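Side-chain contact in copper-containing nitrite reductase (Hyphomicrobium denitrificans 1NES1, PDB 6TFO), which probably reduces nitrite to nitric oxide at copper centres, taking its electrons from a cytochrome c: residues V208-K213 / H222-H227. Numbering follows the deposited sequence.
Sequences VELHLK and HSVDFH. With CU (copper (II) ion), chain J; CU (copper (II) ion), chain K.
L210 meets F226 at the rim of the ring, its CD1 3.3 Å from F226 CZ, while its other methyl, CD2, reaches tip to tip to V224 CG1 at 3.5 Å. CG anti to the backbone N (chi1 -175°) carries the fork toward 222-227; chi2 of 93° then sets CD1 at the ring edge and CD2 at V224. L212 CD1 adds a second methyl against V224 CG1, also at 3.5 Å, and packs against the carbonyl carbon of S223. V224 turns CG2 onto one face of the F226 ring, the beta-branched residue offering one methyl to the leucines and one to the ring. Cut back to alanine, L210 would probably leave a gap at the F226 edge and V224 CG1 with one leucine neighbour across this contact. These side chains join the two sheets of a cupredoxin β-sandwich, where F251 also meets F226. Within 222-227, H222 ND1 binds the type 1 copper at 2.0 Å, with C263, H271 and M276; its NE2 is hydrogen-bonded to E175. H227 NE2 binds the other copper, with H262 of the same chain and H419 of a neighbouring subunit; D225 OD2 accepts a hydrogen bond from the copper-bound water. Leucine packing thus backs a segment whose H222 and H227 bind different coppers.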
loop_
_atom_site.group_PDB
_atom_site.type_symbol
_atom_site.label_atom_id
_atom_site.label_comp_id
_atom_site.label_asym_id
_atom_site.label_seq_id
_atom_site.Cartn_x
_atom_site.Cartn_y
_atom_site.Cartn_z
ATOM N N VAL C 208 -5.195 -36.075 -47.764
ATOM C CA VAL C 208 -4.101 -35.160 -47.312
ATOM C C VAL C 208 -3.078 -36.004 -46.552
ATOM O O VAL C 208 -3.476 -36.690 -45.563
ATOM C CB VAL C 208 -4.636 -33.985 -46.466
ATOM C CG1 VAL C 208 -3.513 -33.185 -45.833
ATOM C CG2 VAL C 208 -5.549 -33.069 -47.281
ATOM N N GLU C 209 -1.846 -36.023 -47.074
ATOM C CA GLU C 209 -0.647 -36.640 -46.456
ATOM C C GLU C 209 0.131 -35.509 -45.791
ATOM O O GLU C 209 0.896 -34.801 -46.494
ATOM C CB GLU C 209 0.209 -37.358 -47.499
ATOM C CG GLU C 209 1.499 -37.946 -46.955
ATOM C CD GLU C 209 2.417 -38.471 -48.046
ATOM O OE1 GLU C 209 3.626 -38.198 -48.003
ATOM O OE2 GLU C 209 1.906 -39.129 -48.963
ATOM N N LEU C 210 -0.117 -35.307 -44.496
ATOM C CA LEU C 210 0.463 -34.177 -43.734
ATOM C C LEU C 210 1.743 -34.621 -43.043
ATOM O O LEU C 210 1.675 -35.565 -42.229
ATOM C CB LEU C 210 -0.508 -33.660 -42.682
ATOM C CG LEU C 210 0.050 -32.429 -41.981
ATOM C CD1 LEU C 210 -0.428 -31.156 -42.665
ATOM C CD2 LEU C 210 -0.309 -32.459 -40.516
ATOM N N HIS C 211 2.835 -33.926 -43.351
ATOM C CA HIS C 211 4.133 -34.034 -42.644
ATOM C C HIS C 211 4.288 -32.808 -41.737
ATOM O O HIS C 211 4.303 -31.680 -42.287
ATOM C CB HIS C 211 5.258 -34.148 -43.671
ATOM C CG HIS C 211 5.282 -35.460 -44.376
ATOM N ND1 HIS C 211 6.274 -36.402 -44.150
ATOM C CD2 HIS C 211 4.443 -36.004 -45.281
ATOM C CE1 HIS C 211 6.048 -37.462 -44.899
ATOM N NE2 HIS C 211 4.931 -37.240 -45.604
ATOM N N LEU C 212 4.348 -33.003 -40.414
ATOM C CA LEU C 212 4.698 -31.920 -39.450
ATOM C C LEU C 212 6.125 -32.140 -38.923
ATOM O O LEU C 212 6.326 -33.113 -38.156
ATOM C CB LEU C 212 3.667 -31.872 -38.320
ATOM C CG LEU C 212 3.596 -30.531 -37.586
ATOM C CD1 LEU C 212 2.213 -30.307 -36.989
ATOM C CD2 LEU C 212 4.658 -30.448 -36.495
ATOM N N LYS C 213 7.062 -31.272 -39.345
ATOM C CA LYS C 213 8.465 -31.178 -38.850
ATOM C C LYS C 213 8.532 -30.099 -37.758
ATOM O O LYS C 213 8.266 -28.943 -38.098
ATOM C CB LYS C 213 9.426 -30.831 -39.994
ATOM N N HIS C 222 5.055 -29.440 -30.565
ATOM C CA HIS C 222 4.000 -28.799 -31.398
ATOM C C HIS C 222 3.153 -29.862 -32.105
ATOM O O HIS C 222 3.583 -31.035 -32.195
ATOM C CB HIS C 222 4.621 -27.810 -32.387
ATOM C CG HIS C 222 5.249 -26.663 -31.687
ATOM N ND1 HIS C 222 4.499 -25.701 -31.076
ATOM C CD2 HIS C 222 6.540 -26.362 -31.449
ATOM C CE1 HIS C 222 5.301 -24.832 -30.507
ATOM N NE2 HIS C 222 6.564 -25.211 -30.733
ATOM N N SER C 223 1.991 -29.445 -32.599
ATOM C CA SER C 223 0.961 -30.331 -33.179
ATOM C C SER C 223 0.100 -29.530 -34.163
ATOM O O SER C 223 0.396 -28.341 -34.392
ATOM C CB SER C 223 0.138 -30.941 -32.075
ATOM O OG SER C 223 -0.563 -29.928 -31.365
ATOM N N VAL C 224 -0.922 -30.163 -34.737
ATOM C CA VAL C 224 -1.936 -29.437 -35.548
ATOM C C VAL C 224 -3.275 -30.162 -35.447
ATOM O O VAL C 224 -3.299 -31.402 -35.505
ATOM C CB VAL C 224 -1.473 -29.257 -36.997
ATOM C CG1 VAL C 224 -1.227 -30.585 -37.677
ATOM C CG2 VAL C 224 -2.453 -28.416 -37.787
ATOM N N ASP C 225 -4.320 -29.371 -35.218
ATOM C CA ASP C 225 -5.755 -29.720 -35.302
ATOM C C ASP C 225 -6.270 -28.912 -36.488
ATOM O O ASP C 225 -6.086 -27.679 -36.464
ATOM C CB ASP C 225 -6.443 -29.398 -33.969
ATOM C CG ASP C 225 -7.961 -29.330 -33.967
ATOM O OD1 ASP C 225 -8.552 -29.649 -35.002
ATOM O OD2 ASP C 225 -8.539 -28.945 -32.910
ATOM N N PHE C 226 -6.771 -29.595 -37.526
ATOM C CA PHE C 226 -7.519 -28.991 -38.662
ATOM C C PHE C 226 -9.024 -29.142 -38.414
ATOM O O PHE C 226 -9.496 -30.291 -38.212
ATOM C CB PHE C 226 -7.206 -29.690 -39.982
ATOM C CG PHE C 226 -5.750 -29.765 -40.334
ATOM C CD1 PHE C 226 -5.141 -28.728 -41.014
ATOM C CD2 PHE C 226 -5.011 -30.887 -40.015
ATOM C CE1 PHE C 226 -3.816 -28.813 -41.386
ATOM C CE2 PHE C 226 -3.674 -30.959 -40.362
ATOM C CZ PHE C 226 -3.081 -29.924 -41.047
ATOM N N HIS C 227 -9.764 -28.033 -38.456
ATOM C CA HIS C 227 -11.234 -28.037 -38.248
ATOM C C HIS C 227 -11.908 -28.779 -39.407
ATOM O O HIS C 227 -13.091 -29.143 -39.236
ATOM C CB HIS C 227 -11.736 -26.609 -38.015
ATOM C CG HIS C 227 -11.388 -26.093 -36.661
ATOM N ND1 HIS C 227 -11.972 -24.962 -36.143
ATOM C CD2 HIS C 227 -10.545 -26.570 -35.712
ATOM C CE1 HIS C 227 -11.482 -24.743 -34.942
ATOM N NE2 HIS C 227 -10.606 -25.716 -34.653
HETATM CU CU CU J . 2.505 -25.410 -30.794
HETATM CU CU CU K . -9.907 -25.852 -32.743
HETATM O O HOH W 1 -10.198 -27.344 -31.328
#